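Local structure of site-specific recombinase, resolvase family protein (Streptococcus pneumoniae, 3GUV) at residues Glu138-Arg141 with Ile142-Glu146. The protein probably catalyses site-specific DNA recombination as a member of the resolvase family of recombinases, cutting and rejoining DNA strands. Sequence-based numbering, arbitrary orientation.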
ATOM      1  N   GLU A 138      -0.545   0.434 -12.463  1.00 34.91           N
ATOM      2  CA  GLU A 138      -1.464  -0.184 -13.387  1.00 36.03           C
ATOM      3  C   GLU A 138      -2.811   0.532 -13.475  1.00 35.80           C
ATOM      4  O   GLU A 138      -3.356   0.667 -14.550  1.00 35.84           O
ATOM      5  CB  GLU A 138      -1.711  -1.628 -13.019  1.00 36.45           C
ATOM      6  CG  GLU A 138      -2.308  -2.351 -14.159  1.00 40.85           C
ATOM      7  CD  GLU A 138      -2.280  -3.823 -13.989  1.00 45.81           C
ATOM      8  OE1 GLU A 138      -2.140  -4.306 -12.834  1.00 49.37           O
ATOM      9  OE2 GLU A 138      -2.405  -4.497 -15.025  1.00 47.98           O
ATOM     10  N   ASN A 139      -3.347   1.000 -12.355  1.00 35.21           N
ATOM     11  CA  ASN A 139      -4.457   1.928 -12.411  1.00 35.24           C
ATOM     12  C   ASN A 139      -4.203   3.150 -13.295  1.00 35.03           C
ATOM     13  O   ASN A 139      -5.101   3.578 -14.009  1.00 35.68           O
ATOM     14  CB  ASN A 139      -4.887   2.347 -11.010  1.00 35.27           C
ATOM     15  CG  ASN A 139      -5.619   1.243 -10.296  1.00 36.28           C
ATOM     16  OD1 ASN A 139      -6.104   0.305 -10.927  1.00 38.31           O
ATOM     17  ND2 ASN A 139      -5.695   1.330  -8.987  1.00 36.62           N
ATOM     18  N   ILE A 140      -3.000   3.697 -13.258  1.00 35.44           N
ATOM     19  CA  ILE A 140      -2.634   4.863 -14.093  1.00 35.84           C
ATOM     20  C   ILE A 140      -2.601   4.492 -15.592  1.00 36.08           C
ATOM     21  O   ILE A 140      -3.156   5.223 -16.426  1.00 35.43           O
ATOM     22  CB  ILE A 140      -1.278   5.524 -13.633  1.00 35.81           C
ATOM     23  CG1 ILE A 140      -1.471   6.361 -12.342  1.00 36.64           C
ATOM     24  CG2 ILE A 140      -0.660   6.390 -14.746  1.00 35.33           C
ATOM     25  CD1 ILE A 140      -2.210   7.685 -12.537  1.00 38.24           C
ATOM     26  N   ARG A 141      -1.945   3.379 -15.927  1.00 36.59           N
ATOM     27  CA  ARG A 141      -1.971   2.831 -17.315  1.00 37.29           C
ATOM     28  C   ARG A 141      -3.420   2.621 -17.855  1.00 36.74           C
ATOM     29  O   ARG A 141      -3.724   2.962 -18.997  1.00 35.41           O
ATOM     30  CB  ARG A 141      -1.151   1.514 -17.407  1.00 37.64           C
ATOM     31  CG  ARG A 141       0.370   1.711 -17.096  1.00 41.55           C
ATOM     32  CD  ARG A 141       1.268   0.516 -17.443  1.00 45.46           C
ATOM     33  NE  ARG A 141       1.036  -0.623 -16.547  1.00 50.72           N
ATOM     34  CZ  ARG A 141       1.807  -0.996 -15.513  1.00 51.79           C
ATOM     35  NH1 ARG A 141       2.926  -0.350 -15.197  1.00 52.22           N
ATOM     36  NH2 ARG A 141       1.451  -2.050 -14.783  1.00 52.29           N
ATOM     37  N   ILE A 142      -4.295   2.055 -17.028  1.00 36.04           N
ATOM     38  CA  ILE A 142      -5.691   1.818 -17.419  1.00 36.47           C
ATOM     39  C   ILE A 142      -6.426   3.144 -17.677  1.00 36.78           C
ATOM     40  O   ILE A 142      -7.144   3.274 -18.687  1.00 36.67           O
ATOM     41  CB  ILE A 142      -6.450   0.960 -16.358  1.00 36.32           C
ATOM     42  CG1 ILE A 142      -5.941  -0.483 -16.385  1.00 35.99           C
ATOM     43  CG2 ILE A 142      -7.958   1.022 -16.561  1.00 36.31           C
ATOM     44  CD1 ILE A 142      -6.517  -1.347 -15.280  1.00 37.34           C
ATOM     45  N   GLN A 143      -6.214   4.132 -16.804  1.00 36.25           N
ATOM     46  CA  GLN A 143      -6.800   5.466 -17.022  1.00 36.57           C
ATOM     47  C   GLN A 143      -6.250   6.115 -18.306  1.00 35.20           C
ATOM     48  O   GLN A 143      -7.002   6.706 -19.068  1.00 34.11           O
ATOM     49  CB  GLN A 143      -6.555   6.391 -15.827  1.00 36.85           C
ATOM     50  CG  GLN A 143      -7.243   5.936 -14.544  1.00 41.15           C
ATOM     51  CD  GLN A 143      -6.710   6.632 -13.278  1.00 46.19           C
ATOM     52  OE1 GLN A 143      -5.963   7.619 -13.361  1.00 50.72           O
ATOM     53  NE2 GLN A 143      -7.096   6.112 -12.100  1.00 48.39           N
ATOM     54  N   THR A 144      -4.944   6.013 -18.540  1.00 34.75           N
ATOM     55  CA  THR A 144      -4.354   6.551 -19.781  1.00 34.86           C
ATOM     56  C   THR A 144      -4.930   5.829 -21.015  1.00 34.87           C
ATOM     57  O   THR A 144      -5.288   6.475 -21.978  1.00 33.64           O
ATOM     58  CB  THR A 144      -2.807   6.464 -19.820  1.00 35.12           C
ATOM     59  OG1 THR A 144      -2.240   7.021 -18.622  1.00 36.03           O
ATOM     60  CG2 THR A 144      -2.263   7.211 -21.034  1.00 33.58           C
ATOM     61  N   MET A 145      -5.049   4.504 -20.952  1.00 35.26           N
ATOM     62  CA  MET A 145      -5.620   3.745 -22.050  1.00 36.69           C
ATOM     63  C   MET A 145      -7.086   4.164 -22.346  1.00 37.88           C
ATOM     64  O   MET A 145      -7.447   4.392 -23.513  1.00 37.25           O
ATOM     65  CB  MET A 145      -5.513   2.247 -21.775  1.00 36.75           C
ATOM     66  CG  MET A 145      -5.844   1.310 -22.978  1.00 37.63           C
ATOM     67  SD  MET A 145      -5.705  -0.447 -22.515  1.00 37.66           S
ATOM     68  CE  MET A 145      -4.296  -0.228 -21.388  1.00 32.33           C
ATOM     69  N   GLU A 146      -7.913   4.276 -21.299  1.00 39.17           N
ATOM     70  CA  GLU A 146      -9.298   4.754 -21.441  1.00 39.78           C
ATOM     71  C   GLU A 146      -9.342   6.152 -22.005  1.00 39.42           C
ATOM     72  O   GLU A 146     -10.139   6.425 -22.893  1.00 39.53           O
ATOM     73  CB  GLU A 146     -10.055   4.712 -20.115  1.00 40.71           C
ATOM     74  CG  GLU A 146     -10.566   3.322 -19.745  1.00 44.40           C
ATOM     75  CD  GLU A 146     -11.807   2.852 -20.545  1.00 49.68           C
ATOM     76  OE1 GLU A 146     -12.637   2.125 -19.921  1.00 53.59           O
ATOM     77  OE2 GLU A 146     -11.964   3.180 -21.765  1.00 50.46           O
TER
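Thr144 and Ile140 are joined twice through one carbonyl: Ile140 O accepts the backbone N of Thr144 at 2.9 Å and also its hydroxyl OG1 at 3.0 Å. The amide lies only 18° out of the carbonyl plane, whereas the hydroxyl sits above it, 41° out, and so uses the side of the oxygen that the helical bond does not occupy. A chi1 of -51° swings OG1 back beside the backbone N of Thr144, toward the preceding turn. Three further i to i+4 bonds run alongside, the shortest from Met145 N to Arg141 O at 2.8 Å.

Side chains of the later turn fold back on the carbonyls of Glu138 and Asn139. Ile142 CG1 lies 3.4 Å from Glu138 O, and Gln143 CG comes to 3.2 Å from Asn139 O. Gln143 then extends beyond CG, so that its amide oxygen OE1 meets the terminal methyl CD1 of Ile140 at 3.8 Å. Arg141 also runs back toward the earlier turn, bending at chi3 so that one guanidinium face lies over Glu138 N, which sits nearer the margin of the flat group than its middle.

The acidic end of Glu138 is held across the dimer by a salt bridge to Arg86 of the second subunit, while Asn139 ND2 donates to Arg89 O of that subunit and Ile142 packs on its Ile56. This is regular alpha-helical i to i+4 backbone bonding with side-chain contacts at i+3 and i+4, on the long helix 124-151 that extends from the resolvase catalytic-domain fold to meet the partner subunit.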